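Local atomic coordinates of putative secreted protein (Streptomyces sp. SirexAA-E, PDB entry 4PEY), a protein that hydrolyses laminarin and laminarioligosaccharides as a secreted exo-beta-1,3-glucanase, giving glucose and laminaribiose as end products. Residues A[215-221]-A[237-243]; A[92-96]-A[123-128]; A[432-438]-A[454-460]. The protein carries 1 engineered substitution. All coordinates share one frame; numbering follows the deposited sequence. Where two conformers were deposited one is given.

The three contacts illustrate how a fold of tandem right-handed parallel beta-helices, characteristic of glycoside hydrolase family 55, varies its strand-to-strand chemistry with place. Contact 1 is partly buried and lies away from the sugar sites; it pairs strands 210-220 and 231-243 antiparallel, with backbone bonds and a salt bridge joined by a water at its end. Contacts 2 and 3 are buried and each ends at sugar. Contact 2, which belongs with contact 1 to the N-terminal run of coils, has sparse backbone pairing supplemented by an asparagine amide, whereas contact 3, in the second set of coils, is a regular parallel ladder running into the active site. Centres lie about 24 to 27 Å apart.

Contact 1 of 3, residues A[215-221]-A[237-243]; sequences TTPVSRE and PAKRTNA
Glu221 OE2 is gripped from several directions: Arg240 NH2 donates to it at 3.1 Å, water 2 donates to it, and Arg178 forms a second salt bridge. A bend at chi2 of Glu221 (-51°) folds its carboxylate back toward Arg240. The carboxylate oxygen lies in the guanidinium plane of Arg240, but the arginine reaches it on the anti side, with the two planes 61° apart. Water 2 also donates to Ser219 OG and accepts from Arg240 NE at 2.8 Å, tying three side chains together. Ser219 OG bonds Asp179 as well, while Arg240 NH1 turns to the carbonyl of Gly245. The backbones that carry these groups, on strands 210-220 and 231-243, run antiparallel, unlike the parallel pairing that dominates the beta-helix. Ser219 and Arg240 form a hydrogen-bonded pair, with Arg240 N to Ser219 O at 2.7 Å and nearly straight. Further along, Asn242 and Ala243 both face Thr216 in a G1 beta bulge: Ala243 N bonds Thr216 O at 2.9 Å, and Asn242 N goes instead to Pro217 O. Across the bulge, water 1 joins Thr215 OG1 to Asn242 OD1. The methyl of Ala243 touches Ser219 OG at 3.3 Å and sits over one face of the Arg240 guanidinium, toward its rim.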
loop_
_atom_site.group_PDB
_atom_site.type_symbol
_atom_site.label_atom_id
_atom_site.label_comp_id
_atom_site.label_asym_id
_atom_site.label_seq_id
_atom_site.Cartn_x
_atom_site.Cartn_y
_atom_site.Cartn_z
ATOM N N THR A 215 -8.461 -18.687 -1.072
ATOM C CA THR A 215 -8.874 -17.772 -0.012
ATOM C C THR A 215 -7.701 -16.957 0.524
ATOM O O THR A 215 -6.535 -17.313 0.326
ATOM C CB THR A 215 -9.519 -18.515 1.183
ATOM O OG1 THR A 215 -8.560 -19.400 1.785
ATOM C CG2 THR A 215 -10.744 -19.304 0.741
ATOM N N THR A 216 -8.026 -15.867 1.216
ATOM C CA THR A 216 -7.044 -15.097 1.972
ATOM C C THR A 216 -7.087 -15.583 3.426
ATOM O O THR A 216 -8.161 -15.601 4.025
ATOM C CB THR A 216 -7.338 -13.592 1.893
ATOM O OG1 THR A 216 -7.537 -13.206 0.521
ATOM C CG2 THR A 216 -6.192 -12.782 2.500
ATOM N N PRO A 217 -5.931 -15.997 3.991
ATOM C CA PRO A 217 -5.936 -16.639 5.318
ATOM C C PRO A 217 -6.696 -15.833 6.365
ATOM O O PRO A 217 -7.536 -16.370 7.099
ATOM C CB PRO A 217 -4.448 -16.730 5.672
ATOM C CG PRO A 217 -3.753 -16.776 4.361
ATOM C CD PRO A 217 -4.586 -15.982 3.385
ATOM N N VAL A 218 -6.369 -14.551 6.447
ATOM C CA VAL A 218 -7.051 -13.592 7.317
ATOM C C VAL A 218 -7.150 -12.267 6.576
ATOM O O VAL A 218 -6.169 -11.859 5.951
ATOM C CB VAL A 218 -6.286 -13.345 8.650
ATOM C CG1 VAL A 218 -7.135 -12.534 9.619
ATOM C CG2 VAL A 218 -5.808 -14.650 9.285
ATOM N N SER A 219 -8.292 -11.588 6.641
ATOM C CA SER A 219 -8.352 -10.215 6.171
ATOM C C SER A 219 -9.381 -9.460 6.991
ATOM O O SER A 219 -10.291 -10.051 7.586
ATOM C CB SER A 219 -8.674 -10.130 4.673
ATOM O OG SER A 219 -9.944 -10.682 4.370
ATOM N N ARG A 220 -9.207 -8.151 7.059
ATOM C CA ARG A 220 -10.155 -7.309 7.766
ATOM C C ARG A 220 -10.256 -6.019 6.986
ATOM O O ARG A 220 -9.265 -5.314 6.851
ATOM C CB ARG A 220 -9.708 -7.052 9.200
ATOM C CG ARG A 220 -10.726 -6.262 10.018
ATOM C CD ARG A 220 -10.290 -6.185 11.478
ATOM N NE ARG A 220 -9.015 -5.484 11.628
ATOM C CZ ARG A 220 -8.193 -5.636 12.670
ATOM N NH1 ARG A 220 -8.509 -6.466 13.662
ATOM N NH2 ARG A 220 -7.050 -4.958 12.722
ATOM N N GLU A 221 -11.431 -5.719 6.444
ATOM C CA GLU A 221 -11.511 -4.580 5.542
ATOM C C GLU A 221 -11.208 -3.267 6.265
ATOM O O GLU A 221 -11.495 -3.093 7.464
ATOM C CB GLU A 221 -12.872 -4.519 4.846
ATOM C CG GLU A 221 -13.220 -5.779 4.050
ATOM C CD GLU A 221 -12.121 -6.225 3.074
ATOM O OE1 GLU A 221 -11.361 -5.377 2.553
ATOM O OE2 GLU A 221 -12.026 -7.448 2.822
ATOM N N PRO A 237 -15.171 -2.765 9.784
ATOM C CA PRO A 237 -15.475 -4.154 9.404
ATOM C C PRO A 237 -14.879 -5.182 10.361
ATOM O O PRO A 237 -13.777 -4.985 10.882
ATOM C CB PRO A 237 -14.841 -4.279 8.014
ATOM C CG PRO A 237 -14.889 -2.880 7.475
ATOM C CD PRO A 237 -14.604 -1.997 8.661
ATOM N N ALA A 238 -15.618 -6.265 10.587
ATOM C CA ALA A 238 -15.126 -7.398 11.360
ATOM C C ALA A 238 -14.168 -8.230 10.506
ATOM O O ALA A 238 -14.243 -8.204 9.272
ATOM C CB ALA A 238 -16.279 -8.255 11.836
ATOM N N LYS A 239 -13.282 -8.982 11.149
ATOM C CA LYS A 239 -12.319 -9.770 10.384
ATOM C C LYS A 239 -12.976 -11.000 9.772
ATOM O O LYS A 239 -13.983 -11.512 10.273
ATOM C CB LYS A 239 -11.116 -10.172 11.249
ATOM C CG LYS A 239 -11.227 -11.465 12.019
ATOM C CD LYS A 239 -9.871 -11.803 12.669
ATOM C CE LYS A 239 -9.900 -13.158 13.366
ATOM N NZ LYS A 239 -10.880 -13.183 14.481
ATOM N N ARG A 240 -12.399 -11.438 8.658
ATOM C CA ARG A 240 -12.784 -12.670 7.984
ATOM C C ARG A 240 -11.607 -13.638 7.980
ATOM O O ARG A 240 -10.470 -13.233 7.773
ATOM C CB ARG A 240 -13.220 -12.388 6.545
ATOM C CG ARG A 240 -14.497 -11.603 6.412
ATOM C CD ARG A 240 -14.995 -11.661 4.980
ATOM N NE ARG A 240 -14.321 -10.714 4.093
ATOM C CZ ARG A 240 -14.480 -10.698 2.774
ATOM N NH1 ARG A 240 -15.254 -11.612 2.189
ATOM N NH2 ARG A 240 -13.852 -9.793 2.033
ATOM N N THR A 241 -11.867 -14.915 8.215
ATOM C CA THR A 241 -10.822 -15.920 8.044
ATOM C C THR A 241 -11.146 -16.743 6.805
ATOM O O THR A 241 -12.317 -17.009 6.522
ATOM C CB THR A 241 -10.688 -16.828 9.276
ATOM O OG1 THR A 241 -11.919 -17.518 9.489
ATOM C CG2 THR A 241 -10.384 -15.999 10.502
ATOM N N ASN A 242 -10.110 -17.117 6.057
ATOM C CA ASN A 242 -10.293 -17.800 4.779
ATOM C C ASN A 242 -11.297 -17.051 3.908
ATOM O O ASN A 242 -12.272 -17.621 3.412
ATOM C CB ASN A 242 -10.731 -19.245 5.007
ATOM C CG ASN A 242 -9.679 -20.046 5.737
ATOM O OD1 ASN A 242 -8.487 -19.931 5.447
ATOM N ND2 ASN A 242 -10.106 -20.843 6.701
ATOM N N ALA A 243 -11.041 -15.755 3.754
ATOM C CA ALA A 243 -11.925 -14.851 3.038
ATOM C C ALA A 243 -11.951 -15.148 1.543
ATOM O O ALA A 243 -10.935 -15.516 0.950
ATOM C CB ALA A 243 -11.494 -13.414 3.278
HETATM O O HOH W 1 -6.790 -19.346 3.682
HETATM O O HOH W 2 -12.139 -9.121 4.911
HETATM O O HOH W 3 -13.469 -7.772 6.766
HETATM O O HOH W 4 -11.779 -2.906 10.240
#

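Contact 2 of 3, residues A[92-96]-A[123-128]; sequences DVTVD and TNRWAV. With BGC (beta-D-glucopyranose), chain C; BGC (beta-D-glucopyranose), chain B; BGC (beta-D-glucopyranose), chain D.
With CG turned opposite the backbone N (chi1 -166°) and the amide rotated by chi2 of 82°, the Asn124 side chain swings across to the backbone of Val93, while a bend at chi3 (-49°) in Arg125 brings its NE to a bound glucose. Both residues belong to the first run of right-handed beta-helix coils, where strands 87-94 and 123-125 point roughly the same way and the one backbone bridge, Val95 with Trp126, falls just beyond their ends. The Asn124 amide serves in place of a strand neighbour: OD1 takes Val93 N at 2.9 Å on a lone pair, and ND2 gives to Val93 O at 2.8 Å, so two bonds fix the rotation of the amide. Backbone pairing follows from Val95 N to Arg125 O and from Ala127 N to Val95 O, with Ala127 at the centre of an inverse gamma turn. On the apolar side, Val95 CG2 meets Trp126 CZ3 at 3.5 Å, with Val93 CG1 beside it, and Val128 CG1 lies over one face of the indole, toward its rim.

The polar side lines a pocket holding three beta-1,3-linked glucoses. Asp96 OD2 accepts from O2 of the chain B and chain D glucoses, at 2.6 Å for the former. Its ion pair with Arg125 is long and no N-H points along it. Asp148 holds the other oxygen of Asp96. Water 5 is gripped by Asp92 OD2, Thr94 OG1, Arg125 N and O3 of the chain C glucose; Val120 N holds Asp92 OD1, and Thr94 OG1 also bonds Asn68. Arg125 NE donates in the guanidinium plane to O2 of that glucose at 2.9 Å.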
loop_
_atom_site.group_PDB
_atom_site.type_symbol
_atom_site.label_atom_id
_atom_site.label_comp_id
_atom_site.label_asym_id
_atom_site.label_seq_id
_atom_site.Cartn_x
_atom_site.Cartn_y
_atom_site.Cartn_z
ATOM N N ASP A 92 -16.950 8.288 -14.366
ATOM C CA ASP A 92 -15.677 7.614 -14.165
ATOM C C ASP A 92 -14.883 8.179 -12.995
ATOM O O ASP A 92 -15.027 9.353 -12.630
ATOM C CB ASP A 92 -14.808 7.719 -15.428
ATOM C CG ASP A 92 -15.429 7.037 -16.644
ATOM O OD1 ASP A 92 -16.565 7.392 -17.040
ATOM O OD2 ASP A 92 -14.760 6.153 -17.221
ATOM N N VAL A 93 -14.034 7.332 -12.426
ATOM C CA VAL A 93 -12.968 7.774 -11.539
ATOM C C VAL A 93 -11.670 7.398 -12.255
ATOM O O VAL A 93 -11.279 6.228 -12.303
ATOM C CB VAL A 93 -13.068 7.131 -10.138
ATOM C CG1 VAL A 93 -11.844 7.456 -9.316
ATOM C CG2 VAL A 93 -14.321 7.626 -9.422
ATOM N N THR A 94 -11.038 8.401 -12.851
ATOM C CA THR A 94 -9.983 8.186 -13.832
ATOM C C THR A 94 -8.589 8.525 -13.335
ATOM O O THR A 94 -8.371 9.611 -12.796
ATOM C CB THR A 94 -10.256 9.037 -15.088
ATOM O OG1 THR A 94 -11.501 8.627 -15.670
ATOM C CG2 THR A 94 -9.124 8.909 -16.121
ATOM N N VAL A 95 -7.647 7.603 -13.523
ATOM C CA VAL A 95 -6.234 7.957 -13.483
ATOM C C VAL A 95 -5.590 7.580 -14.819
ATOM O O VAL A 95 -5.710 6.437 -15.281
ATOM C CB VAL A 95 -5.482 7.269 -12.320
ATOM C CG1 VAL A 95 -3.996 7.602 -12.369
ATOM C CG2 VAL A 95 -6.061 7.690 -10.971
ATOM N N ASP A 96 -4.931 8.552 -15.445
ATOM C CA ASP A 96 -4.202 8.325 -16.695
ATOM C C ASP A 96 -2.827 8.972 -16.532
ATOM O O ASP A 96 -2.505 9.499 -15.457
ATOM C CB ASP A 96 -4.968 8.888 -17.904
ATOM C CG ASP A 96 -4.567 8.236 -19.240
ATOM O OD1 ASP A 96 -3.581 7.466 -19.307
ATOM O OD2 ASP A 96 -5.239 8.527 -20.251
ATOM N N THR A 123 -15.841 1.144 -19.752
ATOM C CA THR A 123 -14.608 0.764 -19.061
ATOM C C THR A 123 -14.029 1.927 -18.274
ATOM O O THR A 123 -13.815 3.006 -18.822
ATOM C CB THR A 123 -13.542 0.245 -20.059
ATOM O OG1 THR A 123 -14.062 -0.891 -20.762
ATOM C CG2 THR A 123 -12.271 -0.166 -19.334
ATOM N N ASN A 124 -13.774 1.701 -16.988
ATOM C CA ASN A 124 -13.117 2.699 -16.153
ATOM C C ASN A 124 -11.605 2.527 -16.227
ATOM O O ASN A 124 -11.125 1.400 -16.164
ATOM C CB ASN A 124 -13.581 2.574 -14.696
ATOM C CG ASN A 124 -13.205 3.776 -13.866
ATOM O OD1 ASN A 124 -13.901 4.791 -13.887
ATOM N ND2 ASN A 124 -12.097 3.676 -13.130
ATOM N N ARG A 125 -10.852 3.622 -16.344
ATOM C CA ARG A 125 -9.392 3.532 -16.382
ATOM C C ARG A 125 -8.768 3.977 -15.065
ATOM O O ARG A 125 -8.933 5.132 -14.642
ATOM C CB ARG A 125 -8.808 4.367 -17.526
ATOM C CG ARG A 125 -7.293 4.196 -17.664
ATOM C CD ARG A 125 -6.659 5.262 -18.548
ATOM N NE ARG A 125 -7.378 5.426 -19.808
ATOM C CZ ARG A 125 -7.218 4.643 -20.869
ATOM N NH1 ARG A 125 -7.915 4.875 -21.973
ATOM N NH2 ARG A 125 -6.364 3.627 -20.828
ATOM N N TRP A 126 -8.042 3.059 -14.427
ATOM C CA TRP A 126 -7.332 3.320 -13.164
ATOM C C TRP A 126 -5.856 2.967 -13.377
ATOM O O TRP A 126 -5.371 1.925 -12.924
ATOM C CB TRP A 126 -7.966 2.513 -12.016
ATOM C CG TRP A 126 -7.433 2.759 -10.616
ATOM C CD1 TRP A 126 -6.652 1.912 -9.876
ATOM C CD2 TRP A 126 -7.673 3.907 -9.786
ATOM N NE1 TRP A 126 -6.383 2.462 -8.648
ATOM C CE2 TRP A 126 -6.993 3.688 -8.565
ATOM C CE3 TRP A 126 -8.389 5.098 -9.956
ATOM C CZ2 TRP A 126 -7.008 4.618 -7.519
ATOM C CZ3 TRP A 126 -8.408 6.020 -8.912
ATOM C CH2 TRP A 126 -7.714 5.775 -7.713
ATOM N N ALA A 127 -5.149 3.831 -14.103
ATOM C CA ALA A 127 -3.790 3.526 -14.548
ATOM C C ALA A 127 -2.760 4.038 -13.551
ATOM O O ALA A 127 -2.138 5.087 -13.747
ATOM C CB ALA A 127 -3.543 4.116 -15.928
ATOM N N VAL A 128 -2.584 3.275 -12.480
ATOM C CA VAL A 128 -1.790 3.708 -11.344
ATOM C C VAL A 128 -0.542 2.868 -11.167
ATOM O O VAL A 128 -0.434 1.764 -11.722
ATOM C CB VAL A 128 -2.615 3.637 -10.047
ATOM C CG1 VAL A 128 -3.817 4.572 -10.146
ATOM C CG2 VAL A 128 -3.072 2.201 -9.782
HETATM C C2 BGC C . -10.421 8.216 -19.544
HETATM C C3 BGC C . -11.358 7.225 -20.226
HETATM C C4 BGC C . -12.796 7.749 -20.253
HETATM C C5 BGC C . -12.841 9.189 -20.757
HETATM C C6 BGC C . -14.234 9.790 -20.606
HETATM C C1 BGC C . -10.595 9.594 -20.169
HETATM O O2 BGC C . -9.075 7.788 -19.669
HETATM O O3 BGC C . -11.297 5.996 -19.546
HETATM O O4 BGC C . -13.588 6.937 -21.097
HETATM O O5 BGC C . -11.941 9.995 -20.030
HETATM O O6 BGC C . -14.369 10.910 -21.452
HETATM C C2 BGC B . -7.738 11.210 -20.204
HETATM C C3 BGC B . -9.231 11.475 -20.306
HETATM C C4 BGC B . -9.518 12.934 -19.974
HETATM C C5 BGC B . -8.640 13.870 -20.801
HETATM C C6 BGC B . -8.829 15.312 -20.336
HETATM C C1 BGC B . -6.997 12.185 -21.111
HETATM O O2 BGC B . -7.456 9.873 -20.563
HETATM O O3 BGC B . -9.916 10.640 -19.398
HETATM O O4 BGC B . -10.880 13.219 -20.207
HETATM O O5 BGC B . -7.275 13.508 -20.692
HETATM O O6 BGC B . -8.038 16.170 -21.127
HETATM C C2 BGC D . -3.609 11.301 -22.076
HETATM C C3 BGC D . -4.688 12.367 -21.941
HETATM C C4 BGC D . -4.081 13.748 -21.697
HETATM C C5 BGC D . -2.974 14.046 -22.704
HETATM C C6 BGC D . -2.306 15.395 -22.407
HETATM C C1 BGC D . -2.502 11.719 -23.035
HETATM O O1 BGC D . -1.458 10.767 -22.916
HETATM O O2 BGC D . -4.206 10.095 -22.517
HETATM O O3 BGC D . -5.529 11.999 -20.868
HETATM O O4 BGC D . -5.094 14.730 -21.795
HETATM O O5 BGC D . -2.007 13.009 -22.698
HETATM O O6 BGC D . -1.824 15.438 -21.074
HETATM O O HOH W 5 -12.106 6.161 -16.942
HETATM O O HOH W 6 -15.196 5.346 -19.658
#

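Contact 3 of 3, residues A[432-438]-A[454-460]; sequences GLFVEHF and FYQNAKA. Engineered in segment 454-460: Ala458 (natural residue Glu). With BGC (beta-D-glucopyranose), chain E.
Strands 433-436 and 454-458 run parallel, their axes approaching to 4.8 Å and 13° from exact alignment, in a ladder that starts at Leu433 N to Phe454 O and continues through Gln456 N to Leu433 O and Val435 N to Gln456 O. This is the coil-over-coil stacking of a right-handed parallel beta-helix, in its second run of coils. The regular pattern then changes at Asn457, whose ND2 donates to Val435 O at 2.9 Å; Ala458 N stands 3.9 Å from that same oxygen and finds no partner in the model. Asn457 OD1 is held by Ser496.

Apolar side chains pack both within the register and diagonally across it. The CG and CD2 of Leu433 rest against CD1 of Tyr455, its partner, and Phe454 CE2 comes over one face of the Phe434 ring, toward its rim, with the ring planes at 45°. Another diagonal contact is polar: a bend at chi2 (-90°) carries the Gln456 amide to Glu436, where NE2 donates to OE2 at 3.0 Å from above the carboxylate plane; Gln130 takes the other end of the amide. Glu436 in turn accepts from two hydroxyls of the chain E glucose, O2 at OE2 and O3 at OE1, each at 2.6 Å, while Trp400 also bonds OE1.

His437 completes this part of the substrate site. Its backbone N donates to Ala458 O, and ND1 donates to Lys459 O in the plane of the ring, which helps hold the imidazole, with Tyr461 edge-to-face against it, where NE2 donates to glucose O3 at 2.8 Å. Residue 458, the inferred proton donor, is glutamate in the natural enzyme and an engineered alanine here; its CB lies 3.4 Å from Glu436 OE2.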
loop_
_atom_site.group_PDB
_atom_site.type_symbol
_atom_site.label_atom_id
_atom_site.label_comp_id
_atom_site.label_asym_id
_atom_site.label_seq_id
_atom_site.Cartn_x
_atom_site.Cartn_y
_atom_site.Cartn_z
ATOM N N GLY A 432 -0.117 -7.842 -0.148
ATOM C CA GLY A 432 0.134 -6.653 -0.949
ATOM C C GLY A 432 1.304 -5.834 -0.428
ATOM O O GLY A 432 1.143 -4.674 -0.040
ATOM N N LEU A 433 2.489 -6.438 -0.438
ATOM C CA LEU A 433 3.683 -5.836 0.141
ATOM C C LEU A 433 4.581 -5.232 -0.946
ATOM O O LEU A 433 5.064 -5.950 -1.811
ATOM C CB LEU A 433 4.445 -6.894 0.943
ATOM C CG LEU A 433 5.736 -6.529 1.674
ATOM C CD1 LEU A 433 5.444 -5.521 2.758
ATOM C CD2 LEU A 433 6.369 -7.791 2.271
ATOM N N PHE A 434 4.780 -3.916 -0.906
ATOM C CA PHE A 434 5.587 -3.211 -1.905
ATOM C C PHE A 434 6.712 -2.493 -1.167
ATOM O O PHE A 434 6.433 -1.593 -0.374
ATOM C CB PHE A 434 4.766 -2.164 -2.677
ATOM C CG PHE A 434 3.566 -2.698 -3.435
ATOM C CD1 PHE A 434 2.421 -3.111 -2.766
ATOM C CD2 PHE A 434 3.555 -2.689 -4.831
ATOM C CE1 PHE A 434 1.311 -3.560 -3.465
ATOM C CE2 PHE A 434 2.446 -3.115 -5.544
ATOM C CZ PHE A 434 1.312 -3.552 -4.860
ATOM N N VAL A 435 7.967 -2.871 -1.398
ATOM C CA VAL A 435 9.088 -2.263 -0.671
ATOM C C VAL A 435 10.261 -2.074 -1.623
ATOM O O VAL A 435 10.671 -3.037 -2.279
ATOM C CB VAL A 435 9.542 -3.129 0.539
ATOM C CG1 VAL A 435 10.603 -2.388 1.363
ATOM C CG2 VAL A 435 8.354 -3.501 1.425
ATOM N N GLU A 436 10.800 -0.853 -1.707
ATOM C CA GLU A 436 11.782 -0.531 -2.762
ATOM C C GLU A 436 12.932 0.393 -2.389
ATOM O O GLU A 436 12.738 1.390 -1.680
ATOM C CB GLU A 436 11.090 0.126 -3.956
ATOM C CG GLU A 436 9.869 -0.577 -4.512
ATOM C CD GLU A 436 9.390 0.135 -5.746
ATOM O OE1 GLU A 436 8.808 1.236 -5.594
ATOM O OE2 GLU A 436 9.654 -0.371 -6.866
ATOM N N HIS A 437 14.112 0.042 -2.913
ATOM C CA HIS A 437 15.290 0.903 -3.081
ATOM C C HIS A 437 16.166 1.096 -1.838
ATOM O O HIS A 437 17.037 1.966 -1.840
ATOM C CB HIS A 437 14.895 2.292 -3.618
ATOM C CG HIS A 437 14.034 2.258 -4.845
ATOM N ND1 HIS A 437 14.348 1.523 -5.972
ATOM C CD2 HIS A 437 12.863 2.886 -5.121
ATOM C CE1 HIS A 437 13.404 1.692 -6.882
ATOM N NE2 HIS A 437 12.490 2.509 -6.389
ATOM N N PHE A 438 15.987 0.272 -0.806
ATOM C CA PHE A 438 16.769 0.437 0.423
ATOM C C PHE A 438 18.241 0.062 0.228
ATOM O O PHE A 438 18.582 -0.728 -0.666
ATOM C CB PHE A 438 16.096 -0.351 1.554
ATOM C CG PHE A 438 14.809 0.279 1.950
ATOM C CD1 PHE A 438 14.777 1.243 2.949
ATOM C CD2 PHE A 438 13.652 0.029 1.220
ATOM C CE1 PHE A 438 13.601 1.899 3.255
ATOM C CE2 PHE A 438 12.478 0.690 1.510
ATOM C CZ PHE A 438 12.450 1.633 2.529
ATOM N N PHE A 454 1.819 -11.759 -2.304
ATOM C CA PHE A 454 2.282 -10.694 -3.207
ATOM C C PHE A 454 3.402 -9.820 -2.627
ATOM O O PHE A 454 3.230 -9.133 -1.617
ATOM C CB PHE A 454 1.153 -9.768 -3.678
ATOM C CG PHE A 454 1.632 -8.734 -4.672
ATOM C CD1 PHE A 454 1.606 -8.997 -6.039
ATOM C CD2 PHE A 454 2.144 -7.516 -4.239
ATOM C CE1 PHE A 454 2.068 -8.054 -6.954
ATOM C CE2 PHE A 454 2.613 -6.581 -5.141
ATOM C CZ PHE A 454 2.568 -6.842 -6.500
ATOM N N TYR A 455 4.535 -9.816 -3.321
ATOM C CA TYR A 455 5.635 -8.918 -2.998
ATOM C C TYR A 455 6.154 -8.270 -4.265
ATOM O O TYR A 455 6.362 -8.950 -5.277
ATOM C CB TYR A 455 6.774 -9.667 -2.297
ATOM C CG TYR A 455 7.949 -8.801 -1.884
ATOM C CD1 TYR A 455 7.762 -7.696 -1.061
ATOM C CD2 TYR A 455 9.252 -9.102 -2.295
ATOM C CE1 TYR A 455 8.828 -6.907 -0.661
ATOM C CE2 TYR A 455 10.339 -8.322 -1.891
ATOM C CZ TYR A 455 10.121 -7.226 -1.072
ATOM O OH TYR A 455 11.178 -6.437 -0.660
ATOM N N GLN A 456 6.353 -6.957 -4.212
ATOM C CA GLN A 456 7.021 -6.235 -5.296
ATOM C C GLN A 456 8.170 -5.426 -4.729
ATOM O O GLN A 456 7.977 -4.613 -3.814
ATOM C CB GLN A 456 6.056 -5.310 -6.047
ATOM C CG GLN A 456 6.710 -4.604 -7.268
ATOM C CD GLN A 456 7.356 -3.266 -6.934
ATOM O OE1 GLN A 456 6.748 -2.408 -6.285
ATOM N NE2 GLN A 456 8.605 -3.084 -7.377
ATOM N N ASN A 457 9.366 -5.660 -5.266
ATOM C CA ASN A 457 10.543 -4.900 -4.898
ATOM C C ASN A 457 11.294 -4.410 -6.122
ATOM O O ASN A 457 11.274 -5.060 -7.170
ATOM C CB ASN A 457 11.487 -5.748 -4.044
ATOM C CG ASN A 457 12.893 -5.178 -3.996
ATOM O OD1 ASN A 457 13.757 -5.531 -4.806
ATOM N ND2 ASN A 457 13.130 -4.281 -3.046
ATOM N N ALA A 458 11.936 -3.253 -5.992
ATOM C CA ALA A 458 13.026 -2.886 -6.888
ATOM C C ALA A 458 14.191 -2.510 -6.001
ATOM O O ALA A 458 14.000 -1.864 -4.967
ATOM C CB ALA A 458 12.646 -1.740 -7.819
ATOM N N LYS A 459 15.393 -2.928 -6.383
ATOM C CA LYS A 459 16.585 -2.632 -5.596
ATOM C C LYS A 459 17.008 -1.176 -5.796
ATOM O O LYS A 459 16.540 -0.509 -6.720
ATOM C CB LYS A 459 17.718 -3.595 -5.968
ATOM C CG LYS A 459 17.467 -5.054 -5.536
ATOM C CD LYS A 459 17.312 -5.223 -4.021
ATOM C CE LYS A 459 18.540 -4.760 -3.249
ATOM N NZ LYS A 459 18.353 -4.823 -1.766
ATOM N N ALA A 460 17.864 -0.681 -4.907
ATOM C CA ALA A 460 18.430 0.664 -5.043
ATOM C C ALA A 460 19.078 0.843 -6.413
ATOM O O ALA A 460 19.848 -0.010 -6.845
ATOM C CB ALA A 460 19.457 0.923 -3.942
HETATM C C2 BGC E . 9.782 1.921 -9.509
HETATM C C3 BGC E . 9.394 3.116 -8.643
HETATM C C4 BGC E . 10.032 4.380 -9.198
HETATM C C5 BGC E . 9.627 4.560 -10.652
HETATM C C6 BGC E . 10.219 5.837 -11.227
HETATM C C1 BGC E . 9.592 2.205 -11.001
HETATM O O2 BGC E . 9.014 0.791 -9.117
HETATM O O3 BGC E . 9.845 2.914 -7.320
HETATM O O4 BGC E . 9.657 5.502 -8.434
HETATM O O5 BGC E . 10.124 3.462 -11.381
HETATM O O6 BGC E . 11.612 5.680 -11.377
HETATM O O HOH W 7 17.116 -2.061 -2.455
HETATM O O HOH W 8 20.555 -2.684 -1.558
#